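Local coordinates for protein putative acetyltransferase (Streptococcus mutans, PDB 3LD2) that binds coenzyme A and probably transfers acyl groups from it as a member of the GNAT acetyltransferase family, at residues A[47-52]-A[90-95]. Sequence-based numbering, arbitrary orientation.
Sequences QVVELE and DKIVGV
Q47 reaches off helix 45-55 and slants across the side chain of I92, the first residue of strand 92-100. Its chain is extended beyond CG, bringing Q47 OE1 to I92 N (3.3 Å). The N-H points almost exactly at the oxygen (178°) but arrives from above the amide plane, 42° out of it and so off the lone-pair direction. The same amide lies against the I92 side chain, Q47 CD to I92 CG1 3.6 Å, and so has both a polar and an apolar hold on one residue. One turn on, L51 has CG anti to its own N (chi1 163°), and L51 CD2 settles over the strand backbone at G94 N (3.9 Å), where it also touches I92 CG2 and V95 CG1. V93 and G94 form a classic beta bulge opposite A86; V93 points away from the helix, whereas I92 and V95 both point toward it. V48 CG1 meets V95 CG2 at 4.2 Å, and V85 of strand 82-88 touches V48, I92 and V95. The first helix of the GNAT fold thus packs across its sheet through aliphatic groups, while a single side-chain-to-backbone hydrogen bond at the partly exposed margin ties it to the start of the strand.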
ATOM      1  N   GLN A  47       6.154 -11.993  10.121  1.00 20.05           N
ATOM      2  CA  GLN A  47       5.530 -12.439   8.897  1.00 25.06           C
ATOM      3  C   GLN A  47       5.356 -11.335   7.861  1.00 20.76           C
ATOM      4  O   GLN A  47       5.634 -11.545   6.687  1.00 22.73           O
ATOM      5  CB  GLN A  47       4.182 -13.062   9.218  1.00 22.65           C
ATOM      6  CG  GLN A  47       4.270 -14.519   9.575  1.00 22.75           C
ATOM      7  CD  GLN A  47       2.912 -15.059   9.947  1.00 31.74           C
ATOM      8  OE1 GLN A  47       2.220 -15.682   9.121  1.00 25.22           O
ATOM      9  NE2 GLN A  47       2.489 -14.774  11.188  1.00 25.38           N
ATOM     10  N   VAL A  48       4.868 -10.184   8.306  1.00 18.43           N
ATOM     11  CA  VAL A  48       4.717  -8.997   7.471  1.00 19.75           C
ATOM     12  C   VAL A  48       6.058  -8.589   6.833  1.00 18.81           C
ATOM     13  O   VAL A  48       6.144  -8.374   5.624  1.00 16.23           O
ATOM     14  CB  VAL A  48       4.098  -7.827   8.298  1.00 16.65           C
ATOM     15  CG1 VAL A  48       4.216  -6.513   7.561  1.00 13.88           C
ATOM     16  CG2 VAL A  48       2.651  -8.140   8.647  1.00 11.93           C
ATOM     17  N   VAL A  49       7.109  -8.519   7.642  1.00 17.66           N
ATOM     18  CA  VAL A  49       8.457  -8.348   7.107  1.00 20.16           C
ATOM     19  C   VAL A  49       8.821  -9.339   5.973  1.00 20.12           C
ATOM     20  O   VAL A  49       9.217  -8.919   4.885  1.00 22.20           O
ATOM     21  CB  VAL A  49       9.514  -8.396   8.218  1.00 18.24           C
ATOM     22  CG1 VAL A  49      10.930  -8.447   7.619  1.00 15.30           C
ATOM     23  CG2 VAL A  49       9.360  -7.183   9.110  1.00 17.77           C
ATOM     24  N   GLU A  50       8.677 -10.633   6.228  1.00 18.36           N
ATOM     25  CA  GLU A  50       8.958 -11.664   5.235  1.00 20.49           C
ATOM     26  C   GLU A  50       8.146 -11.482   3.974  1.00 22.35           C
ATOM     27  O   GLU A  50       8.666 -11.584   2.871  1.00 22.33           O
ATOM     28  CB  GLU A  50       8.653 -13.050   5.799  1.00 22.34           C
ATOM     29  CG  GLU A  50       9.845 -13.738   6.454  1.00 33.85           C
ATOM     30  CD  GLU A  50      10.973 -14.087   5.462  1.00 42.22           C
ATOM     31  OE1 GLU A  50      12.051 -13.462   5.583  1.00 42.12           O
ATOM     32  OE2 GLU A  50      10.789 -14.973   4.580  1.00 38.89           O
ATOM     33  N   LEU A  51       6.855 -11.235   4.144  1.00 19.23           N
ATOM     34  CA  LEU A  51       5.966 -11.072   3.012  1.00 16.53           C
ATOM     35  C   LEU A  51       6.365  -9.864   2.166  1.00 20.66           C
ATOM     36  O   LEU A  51       6.363  -9.926   0.938  1.00 23.03           O
ATOM     37  CB  LEU A  51       4.521 -10.928   3.487  1.00 14.20           C
ATOM     38  CG  LEU A  51       3.528 -10.355   2.469  1.00 16.33           C
ATOM     39  CD1 LEU A  51       3.618 -11.087   1.130  1.00 17.08           C
ATOM     40  CD2 LEU A  51       2.150 -10.464   3.002  1.00 12.65           C
ATOM     41  N   GLU A  52       6.702  -8.763   2.820  1.00 19.38           N
ATOM     42  CA  GLU A  52       6.957  -7.540   2.090  1.00 19.38           C
ATOM     43  C   GLU A  52       8.231  -7.698   1.317  1.00 22.51           C
ATOM     44  O   GLU A  52       8.344  -7.237   0.174  1.00 20.57           O
ATOM     45  CB  GLU A  52       7.061  -6.348   3.027  1.00 16.47           C
ATOM     46  CG  GLU A  52       5.768  -5.582   3.088  1.00 20.71           C
ATOM     47  CD  GLU A  52       5.838  -4.415   4.022  1.00 22.47           C
ATOM     48  OE1 GLU A  52       5.050  -4.434   4.977  1.00 21.04           O
ATOM     49  OE2 GLU A  52       6.685  -3.498   3.829  1.00 23.16           O
ATOM     50  N   ASP A  90      -4.809 -18.253   9.900  1.00 38.73           N
ATOM     51  CA  ASP A  90      -3.859 -17.474  10.713  1.00 40.90           C
ATOM     52  C   ASP A  90      -2.439 -17.401  10.106  1.00 35.81           C
ATOM     53  O   ASP A  90      -1.458 -17.141  10.798  1.00 36.21           O
ATOM     54  CB  ASP A  90      -3.825 -17.949  12.177  1.00 41.03           C
ATOM     55  CG  ASP A  90      -3.643 -16.780  13.174  1.00 48.41           C
ATOM     56  OD1 ASP A  90      -2.506 -16.254  13.290  1.00 43.41           O
ATOM     57  OD2 ASP A  90      -4.645 -16.387  13.838  1.00 43.01           O
ATOM     58  N   LYS A  91      -2.359 -17.633   8.802  1.00 33.56           N
ATOM     59  CA  LYS A  91      -1.176 -17.314   8.021  1.00 30.62           C
ATOM     60  C   LYS A  91      -1.431 -15.977   7.305  1.00 26.23           C
ATOM     61  O   LYS A  91      -2.483 -15.785   6.670  1.00 23.44           O
ATOM     62  CB  LYS A  91      -0.917 -18.428   7.002  1.00 34.82           C
ATOM     63  CG  LYS A  91       0.058 -18.069   5.884  1.00 33.00           C
ATOM     64  CD  LYS A  91       1.496 -18.477   6.220  1.00 33.28           C
ATOM     65  CE  LYS A  91       2.477 -18.058   5.116  1.00 26.69           C
ATOM     66  NZ  LYS A  91       3.864 -18.500   5.430  1.00 23.95           N
ATOM     67  N   ILE A  92      -0.488 -15.046   7.428  1.00 22.80           N
ATOM     68  CA  ILE A  92      -0.629 -13.732   6.791  1.00 22.43           C
ATOM     69  C   ILE A  92      -0.422 -13.852   5.279  1.00 21.72           C
ATOM     70  O   ILE A  92       0.595 -14.391   4.857  1.00 20.83           O
ATOM     71  CB  ILE A  92       0.434 -12.740   7.286  1.00 23.76           C
ATOM     72  CG1 ILE A  92       0.508 -12.699   8.817  1.00 22.69           C
ATOM     73  CG2 ILE A  92       0.180 -11.352   6.677  1.00 19.87           C
ATOM     74  CD1 ILE A  92      -0.337 -11.632   9.429  1.00 20.08           C
ATOM     75  N   VAL A  93      -1.362 -13.343   4.481  1.00 18.15           N
ATOM     76  CA  VAL A  93      -1.268 -13.432   3.020  1.00 21.63           C
ATOM     77  C   VAL A  93      -1.438 -12.082   2.326  1.00 19.88           C
ATOM     78  O   VAL A  93      -1.356 -11.992   1.099  1.00 17.88           O
ATOM     79  CB  VAL A  93      -2.318 -14.406   2.413  1.00 21.31           C
ATOM     80  CG1 VAL A  93      -1.948 -15.845   2.721  1.00 20.01           C
ATOM     81  CG2 VAL A  93      -3.739 -14.048   2.877  1.00 17.23           C
ATOM     82  N   GLY A  94      -1.685 -11.044   3.117  1.00 16.36           N
ATOM     83  CA  GLY A  94      -1.813  -9.693   2.610  1.00 15.20           C
ATOM     84  C   GLY A  94      -1.627  -8.649   3.702  1.00 16.92           C
ATOM     85  O   GLY A  94      -1.896  -8.910   4.883  1.00 17.13           O
ATOM     86  N   VAL A  95      -1.154  -7.465   3.321  1.00 13.86           N
ATOM     87  CA  VAL A  95      -0.998  -6.384   4.286  1.00 14.56           C
ATOM     88  C   VAL A  95      -1.209  -4.996   3.665  1.00 16.02           C
ATOM     89  O   VAL A  95      -0.775  -4.726   2.541  1.00 15.97           O
ATOM     90  CB  VAL A  95       0.365  -6.453   5.006  1.00 15.13           C
ATOM     91  CG1 VAL A  95       1.514  -6.399   3.998  1.00 11.31           C
ATOM     92  CG2 VAL A  95       0.469  -5.337   6.047  1.00 12.24           C
TER